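Local atomic coordinates of uncharacterized protein (Thermus thermophilus HB8, PDB entry 6SCE), a protein that acts as a DNA nuclease in Type III CRISPR defence and is activated by cyclic oligoadenylate. Residues A[13-18]-A[143-147]; A[45-49]-A[218-222]. All coordinates share one frame; numbering follows the deposited sequence.

Contact 1 of 2, residues A[13-18]-A[143-147]; sequences DPAPAY and YARLY. With nucleotides of chain B.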
loop_
_atom_site.group_PDB
_atom_site.type_symbol
_atom_site.label_atom_id
_atom_site.label_comp_id
_atom_site.label_asym_id
_atom_site.label_seq_id
_atom_site.Cartn_x
_atom_site.Cartn_y
_atom_site.Cartn_z
ATOM N N ASP A 13 -12.228 -6.659 1.565
ATOM C CA ASP A 13 -13.195 -6.209 0.592
ATOM C C ASP A 13 -14.179 -7.312 0.146
ATOM O O ASP A 13 -13.763 -8.338 -0.350
ATOM C CB ASP A 13 -12.520 -5.612 -0.637
ATOM C CG ASP A 13 -13.386 -4.557 -1.261
ATOM O OD1 ASP A 13 -14.432 -4.925 -1.826
ATOM O OD2 ASP A 13 -13.035 -3.362 -1.123
ATOM N N PRO A 14 -15.480 -7.086 0.320
ATOM C CA PRO A 14 -16.444 -8.127 -0.056
ATOM C C PRO A 14 -16.683 -8.218 -1.554
ATOM O O PRO A 14 -17.255 -9.207 -2.028
ATOM C CB PRO A 14 -17.725 -7.679 0.660
ATOM C CG PRO A 14 -17.603 -6.210 0.730
ATOM C CD PRO A 14 -16.141 -5.962 0.992
ATOM N N ALA A 15 -16.265 -7.207 -2.299
ATOM C CA ALA A 15 -16.615 -7.190 -3.732
ATOM C C ALA A 15 -16.083 -8.375 -4.560
ATOM O O ALA A 15 -16.822 -8.946 -5.365
ATOM C CB ALA A 15 -16.220 -5.888 -4.368
ATOM N N PRO A 16 -14.808 -8.766 -4.385
ATOM C CA PRO A 16 -14.371 -9.930 -5.171
ATOM C C PRO A 16 -15.025 -11.228 -4.727
ATOM O O PRO A 16 -15.198 -12.116 -5.534
ATOM C CB PRO A 16 -12.857 -9.992 -4.943
ATOM C CG PRO A 16 -12.623 -9.177 -3.709
ATOM C CD PRO A 16 -13.676 -8.093 -3.717
ATOM N N ALA A 17 -15.404 -11.313 -3.450
ATOM C CA ALA A 17 -16.117 -12.495 -2.930
ATOM C C ALA A 17 -17.511 -12.580 -3.560
ATOM O O ALA A 17 -17.985 -13.659 -3.965
ATOM C CB ALA A 17 -16.225 -12.407 -1.414
ATOM N N TYR A 18 -18.168 -11.431 -3.623
ATOM C CA TYR A 18 -19.485 -11.347 -4.259
ATOM C C TYR A 18 -19.407 -11.605 -5.751
ATOM O O TYR A 18 -20.189 -12.415 -6.292
ATOM C CB TYR A 18 -20.157 -10.021 -3.944
ATOM C CG TYR A 18 -21.502 -9.862 -4.593
ATOM C CD1 TYR A 18 -22.488 -10.838 -4.455
ATOM C CD2 TYR A 18 -21.801 -8.729 -5.330
ATOM C CE1 TYR A 18 -23.739 -10.678 -5.043
ATOM C CE2 TYR A 18 -23.041 -8.564 -5.914
ATOM C CZ TYR A 18 -24.004 -9.550 -5.777
ATOM O OH TYR A 18 -25.244 -9.368 -6.378
ATOM N N TYR A 143 -22.468 -2.107 -5.755
ATOM C CA TYR A 143 -21.471 -1.357 -4.991
ATOM C C TYR A 143 -22.071 -0.469 -3.921
ATOM O O TYR A 143 -21.522 -0.366 -2.839
ATOM C CB TYR A 143 -20.580 -0.542 -5.917
ATOM C CG TYR A 143 -19.454 -1.321 -6.488
ATOM C CD1 TYR A 143 -18.416 -1.764 -5.676
ATOM C CD2 TYR A 143 -19.405 -1.639 -7.819
ATOM C CE1 TYR A 143 -17.347 -2.453 -6.199
ATOM C CE2 TYR A 143 -18.326 -2.320 -8.351
ATOM C CZ TYR A 143 -17.308 -2.744 -7.529
ATOM O OH TYR A 143 -16.240 -3.473 -8.054
ATOM N N ALA A 144 -23.209 0.163 -4.213
ATOM C CA ALA A 144 -23.851 1.019 -3.232
ATOM C C ALA A 144 -24.281 0.236 -2.009
ATOM O O ALA A 144 -24.109 0.702 -0.860
ATOM C CB ALA A 144 -25.043 1.762 -3.844
ATOM N N ARG A 145 -24.824 -0.958 -2.200
ATOM C CA ARG A 145 -25.274 -1.684 -1.023
ATOM C C ARG A 145 -24.087 -2.309 -0.240
ATOM O O ARG A 145 -24.174 -2.486 0.958
ATOM C CB ARG A 145 -26.400 -2.687 -1.347
ATOM C CG ARG A 145 -25.989 -3.853 -2.213
ATOM C CD ARG A 145 -27.123 -4.878 -2.390
ATOM N NE ARG A 145 -27.596 -5.341 -1.104
ATOM C CZ ARG A 145 -28.776 -5.871 -0.859
ATOM N NH1 ARG A 145 -29.637 -6.113 -1.855
ATOM N NH2 ARG A 145 -29.059 -6.216 0.392
ATOM N N LEU A 146 -22.983 -2.613 -0.920
ATOM C CA LEU A 146 -21.786 -3.194 -0.277
ATOM C C LEU A 146 -20.847 -2.167 0.339
ATOM O O LEU A 146 -20.195 -2.474 1.326
ATOM C CB LEU A 146 -20.980 -4.025 -1.293
ATOM C CG LEU A 146 -21.648 -5.325 -1.801
ATOM C CD1 LEU A 146 -20.775 -6.038 -2.805
ATOM C CD2 LEU A 146 -21.954 -6.215 -0.615
ATOM N N TYR A 147 -20.770 -0.971 -0.247
ATOM C CA TYR A 147 -19.815 0.069 0.179
ATOM C C TYR A 147 -20.497 1.295 0.769
ATOM O O TYR A 147 -20.104 1.783 1.831
ATOM C CB TYR A 147 -18.990 0.566 -0.995
ATOM C CG TYR A 147 -17.999 -0.414 -1.624
ATOM C CD1 TYR A 147 -17.799 -1.700 -1.117
ATOM C CD2 TYR A 147 -17.244 -0.020 -2.726
ATOM C CE1 TYR A 147 -16.866 -2.552 -1.702
ATOM C CE2 TYR A 147 -16.315 -0.870 -3.319
ATOM C CZ TYR A 147 -16.123 -2.128 -2.800
ATOM O OH TYR A 147 -15.177 -2.974 -3.380
ATOM P P A B 2 -9.080 -8.444 0.092
ATOM O OP1 A B 2 -9.612 -7.154 0.630
ATOM O OP2 A B 2 -9.884 -9.716 0.129
ATOM O "O5'" A B 2 -8.679 -8.179 -1.439
ATOM C "C5'" A B 2 -8.361 -9.317 -2.273
ATOM C "C4'" A B 2 -8.070 -8.842 -3.674
ATOM O "O4'" A B 2 -9.295 -8.306 -4.243
ATOM C "C3'" A B 2 -7.016 -7.751 -3.804
ATOM O "O3'" A B 2 -6.165 -7.982 -4.926
ATOM C "C2'" A B 2 -7.847 -6.495 -4.052
ATOM O "O2'" A B 2 -7.156 -5.536 -4.824
ATOM C "C1'" A B 2 -9.019 -7.066 -4.839
ATOM N N9 A B 2 -10.212 -6.242 -4.847
ATOM C C8 A B 2 -10.553 -5.248 -3.958
ATOM N N7 A B 2 -11.670 -4.648 -4.283
ATOM C C5 A B 2 -12.078 -5.262 -5.457
ATOM C C6 A B 2 -13.186 -5.059 -6.303
ATOM N N6 A B 2 -14.080 -4.089 -6.131
ATOM N N1 A B 2 -13.308 -5.884 -7.371
ATOM C C2 A B 2 -12.345 -6.789 -7.590
ATOM N N3 A B 2 -11.253 -7.063 -6.873
ATOM C C4 A B 2 -11.178 -6.247 -5.812
HETATM O O HOH W 1 -15.915 -6.958 -8.016
#
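Tyr147 and Asp13 meet at about a right angle, the phenol ring and the carboxylate plane standing 79° apart, and the hydroxyl of Tyr147 donates to the carboxylate. This bond is short, 2.6 Å from Tyr147 OH to Asp13 OD1, and arrives on the syn side of that oxygen, 21° out of the carboxylate plane. The anti lone pair of the same OD1 takes Ala15 N at 3.0 Å, a capping bond at the turn into helix 15-28. Asp13 CG stands anti to the backbone nitrogen (chi1 -150°), which puts OD1 where both donors reach it.

The same hydroxyl also accepts from the bound nucleotide. Adenine N6 of A2 of chain B donates to Tyr147 OH at 3.2 Å and, on a straighter path, to Tyr143 OH at 3.0 Å, meeting both rings at their edges; Tyr143 OH also bonds Gly186 O. The phosphate end is held by Asp13 N, 2.8 Å from OP1, while Pro16 CD packs against C4 and C5 of the base. Two hydroxyls accepting from N6 would suit an adenine, consistent with a site for the cyclic oligoadenylate activator.

Ala15 CB faces the ends of both tyrosines, 3.2 Å from Tyr147 OH and obliquely placed to both rings. One turn along, Tyr18 and Leu146 also cross at about a right angle, Leu146 CD1 coming obliquely to Tyr18 CD2 at 3.8 Å. Around this contact, Phe53 of helix 44-59 touches Pro14 and Tyr18, Leu56 touches Tyr18, Phe181 and Val183 of strand 179-184 back Tyr143, and Ala17 rests on Cys8 and Leu10 of strand 5-10.

Contact 2 of 2, residues A[45-49]-A[218-222]; sequences EYGKK and RLGGQ. With nucleotides of chain B.
Glu45 OE2 is gripped by Arg218 NE in a salt bridge of 2.7 Å and by a water that also accepts from Arg218 NH2. The bridge ties helix 44-59, which flanks the parallel strands of a Rossmann-like sheet as in CARF domains, to the C-terminal end of helix 206-220. The two side chains cross at about a right angle. NE points its N-H at OE2 nearly within the guanidinium plane, yet reaches the oxygen on its syn side 33° out of the carboxylate plane; the two planes are 47° apart, so the groups are not coplanar. Arg218 NH1 has a second acid partner in Glu153.

One turn along helix 44-59, the extended chain of Lys49 brings NZ to Arg218 O at 2.9 Å, with a C=O...donor angle of 151°. The positive NZ lies at the C-terminal end of helix 206-220, where the helix dipole would probably favour it, and Lys49 also makes a cation-pi contact with Tyr147. The chain leaves helical geometry at Gly221, carrying Gln222 toward the nucleotide.

Gln222, extended beyond CG, then lays its amide against the adenine of A1 of chain B, OE1 standing 3.5 Å from C4. Finally, a water bridges the segments, 2.7 Å from Tyr46 OH and 2.8 Å from Gln222 N.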
loop_
_atom_site.group_PDB
_atom_site.type_symbol
_atom_site.label_atom_id
_atom_site.label_comp_id
_atom_site.label_asym_id
_atom_site.label_seq_id
_atom_site.Cartn_x
_atom_site.Cartn_y
_atom_site.Cartn_z
ATOM N N GLU A 45 -14.942 0.074 9.304
ATOM C CA GLU A 45 -15.606 0.257 8.022
ATOM C C GLU A 45 -15.638 -1.035 7.187
ATOM O O GLU A 45 -16.665 -1.380 6.605
ATOM C CB GLU A 45 -14.991 1.438 7.261
ATOM C CG GLU A 45 -15.404 2.741 7.940
ATOM C CD GLU A 45 -14.802 3.978 7.324
ATOM O OE1 GLU A 45 -13.672 3.892 6.817
ATOM O OE2 GLU A 45 -15.463 5.042 7.388
ATOM N N TYR A 46 -14.513 -1.733 7.108
ATOM C CA TYR A 46 -14.516 -3.033 6.438
ATOM C C TYR A 46 -15.425 -4.029 7.159
ATOM O O TYR A 46 -16.100 -4.820 6.532
ATOM C CB TYR A 46 -13.120 -3.562 6.281
ATOM C CG TYR A 46 -12.375 -2.968 5.123
ATOM C CD1 TYR A 46 -12.868 -3.067 3.838
ATOM C CD2 TYR A 46 -11.146 -2.360 5.304
ATOM C CE1 TYR A 46 -12.175 -2.552 2.750
ATOM C CE2 TYR A 46 -10.444 -1.837 4.226
ATOM C CZ TYR A 46 -10.956 -1.937 2.956
ATOM O OH TYR A 46 -10.238 -1.419 1.872
ATOM N N GLY A 47 -15.464 -3.957 8.479
ATOM C CA GLY A 47 -16.378 -4.780 9.246
ATOM C C GLY A 47 -17.817 -4.545 8.813
ATOM O O GLY A 47 -18.593 -5.492 8.644
ATOM N N LYS A 48 -18.171 -3.282 8.653
ATOM C CA LYS A 48 -19.511 -2.906 8.202
ATOM C C LYS A 48 -19.804 -3.346 6.769
ATOM O O LYS A 48 -20.909 -3.778 6.459
ATOM C CB LYS A 48 -19.716 -1.395 8.361
ATOM C CG LYS A 48 -19.890 -0.964 9.816
ATOM C CD LYS A 48 -19.751 0.547 9.959
ATOM C CE LYS A 48 -20.181 1.003 11.351
ATOM N NZ LYS A 48 -20.041 2.481 11.484
ATOM N N LYS A 49 -18.814 -3.253 5.894
ATOM C CA LYS A 49 -18.975 -3.712 4.522
ATOM C C LYS A 49 -19.176 -5.219 4.455
ATOM O O LYS A 49 -19.969 -5.710 3.631
ATOM C CB LYS A 49 -17.771 -3.283 3.679
ATOM C CG LYS A 49 -17.662 -1.769 3.492
ATOM C CD LYS A 49 -16.428 -1.388 2.679
ATOM C CE LYS A 49 -16.335 0.111 2.438
ATOM N NZ LYS A 49 -15.026 0.486 1.824
ATOM N N ARG A 218 -11.403 4.924 1.074
ATOM C CA ARG A 218 -12.497 4.664 2.033
ATOM C C ARG A 218 -13.818 4.285 1.370
ATOM O O ARG A 218 -14.461 3.328 1.787
ATOM C CB ARG A 218 -12.715 5.872 2.947
ATOM C CG ARG A 218 -14.077 5.861 3.617
ATOM C CD ARG A 218 -14.215 6.926 4.702
ATOM N NE ARG A 218 -15.519 6.801 5.361
ATOM C CZ ARG A 218 -16.671 7.252 4.866
ATOM N NH1 ARG A 218 -16.700 7.916 3.713
ATOM N NH2 ARG A 218 -17.804 7.075 5.550
ATOM N N LEU A 219 -14.249 5.055 0.367
ATOM C CA LEU A 219 -15.482 4.813 -0.343
ATOM C C LEU A 219 -15.498 3.524 -1.145
ATOM O O LEU A 219 -16.488 2.791 -1.107
ATOM C CB LEU A 219 -15.792 5.967 -1.318
ATOM C CG LEU A 219 -16.182 7.268 -0.596
ATOM C CD1 LEU A 219 -16.326 8.401 -1.568
ATOM C CD2 LEU A 219 -17.471 7.104 0.199
ATOM N N GLY A 220 -14.437 3.292 -1.915
ATOM C CA GLY A 220 -14.438 2.256 -2.921
ATOM C C GLY A 220 -13.406 1.165 -2.750
ATOM O O GLY A 220 -13.291 0.292 -3.606
ATOM N N GLY A 221 -12.635 1.254 -1.678
ATOM C CA GLY A 221 -11.617 0.260 -1.364
ATOM C C GLY A 221 -10.313 0.359 -2.111
ATOM O O GLY A 221 -10.002 1.329 -2.813
ATOM N N GLN A 222 -9.538 -0.697 -1.958
ATOM C CA GLN A 222 -8.153 -0.732 -2.376
ATOM C C GLN A 222 -7.963 -0.451 -3.844
ATOM O O GLN A 222 -6.953 0.148 -4.216
ATOM C CB GLN A 222 -7.602 -2.100 -2.000
ATOM C CG GLN A 222 -6.174 -2.366 -2.306
ATOM C CD GLN A 222 -5.686 -3.708 -1.736
ATOM O OE1 GLN A 222 -6.430 -4.487 -1.108
ATOM N NE2 GLN A 222 -4.413 -3.932 -1.898
ATOM P P A B 1 -1.828 -9.336 0.147
ATOM O OP1 A B 1 -1.202 -10.696 0.190
ATOM O OP2 A B 1 -1.808 -8.612 -1.183
ATOM O "O5'" A B 1 -3.325 -9.512 0.672
ATOM C "C5'" A B 1 -4.354 -8.591 0.317
ATOM C "C4'" A B 1 -5.377 -8.581 1.427
ATOM O "O4'" A B 1 -4.827 -7.889 2.579
ATOM C "C3'" A B 1 -6.677 -7.862 1.050
ATOM O "O3'" A B 1 -7.648 -8.857 0.705
ATOM C "C2'" A B 1 -7.010 -7.071 2.324
ATOM O "O2'" A B 1 -7.778 -7.841 3.223
ATOM C "C1'" A B 1 -5.631 -6.776 2.900
ATOM N N9 A B 1 -4.985 -5.577 2.362
ATOM C C8 A B 1 -3.693 -5.484 1.926
ATOM N N7 A B 1 -3.396 -4.278 1.513
ATOM C C5 A B 1 -4.549 -3.537 1.711
ATOM C C6 A B 1 -4.863 -2.187 1.465
ATOM N N6 A B 1 -4.001 -1.322 0.936
ATOM N N1 A B 1 -6.112 -1.765 1.781
ATOM C C2 A B 1 -6.969 -2.658 2.299
ATOM N N3 A B 1 -6.786 -3.953 2.557
ATOM C C4 A B 1 -5.539 -4.334 2.235
ATOM P P A B 2 -9.080 -8.444 0.092
ATOM O OP1 A B 2 -9.612 -7.154 0.630
ATOM O OP2 A B 2 -9.884 -9.716 0.129
ATOM O "O5'" A B 2 -8.679 -8.179 -1.439
ATOM C "C5'" A B 2 -8.361 -9.317 -2.273
ATOM C "C4'" A B 2 -8.070 -8.842 -3.674
ATOM O "O4'" A B 2 -9.295 -8.306 -4.243
ATOM C "C3'" A B 2 -7.016 -7.751 -3.804
ATOM O "O3'" A B 2 -6.165 -7.982 -4.926
ATOM C "C2'" A B 2 -7.847 -6.495 -4.052
ATOM O "O2'" A B 2 -7.156 -5.536 -4.824
ATOM C "C1'" A B 2 -9.019 -7.066 -4.839
ATOM N N9 A B 2 -10.212 -6.242 -4.847
ATOM C C8 A B 2 -10.553 -5.248 -3.958
ATOM N N7 A B 2 -11.670 -4.648 -4.283
ATOM C C5 A B 2 -12.078 -5.262 -5.457
ATOM C C6 A B 2 -13.186 -5.059 -6.303
ATOM N N6 A B 2 -14.080 -4.089 -6.131
ATOM N N1 A B 2 -13.308 -5.884 -7.371
ATOM C C2 A B 2 -12.345 -6.789 -7.590
ATOM N N3 A B 2 -11.253 -7.063 -6.873
ATOM C C4 A B 2 -11.178 -6.247 -5.812
HETATM O O HOH W 2 -18.094 5.462 8.000
HETATM O O HOH W 3 -10.613 -2.786 -0.402
#

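In the fold
Contacts 1 and 2 lie side by side, their centres about 9 Å apart, and share helix 44-59: it supplies one segment of contact 2 and covers Pro14 and Tyr18 of contact 1. They touch directly, with Tyr147 CE2 3.3 Å from Gly220 O, and Lys49 of contact 2 makes its cation-pi contact with Tyr147 of contact 1. Every touching residue of contact 1 is buried, and its chemistry is neutral hydroxyls, one carboxylate and apolar packing beside an adenine pocket. Contact 2 is only partly buried and relies on charged groups and water. Contact 1 binds A2 of chain B through hydrogen bonds, whereas contact 2 meets the nucleotides by packing, chiefly on A1 of chain B.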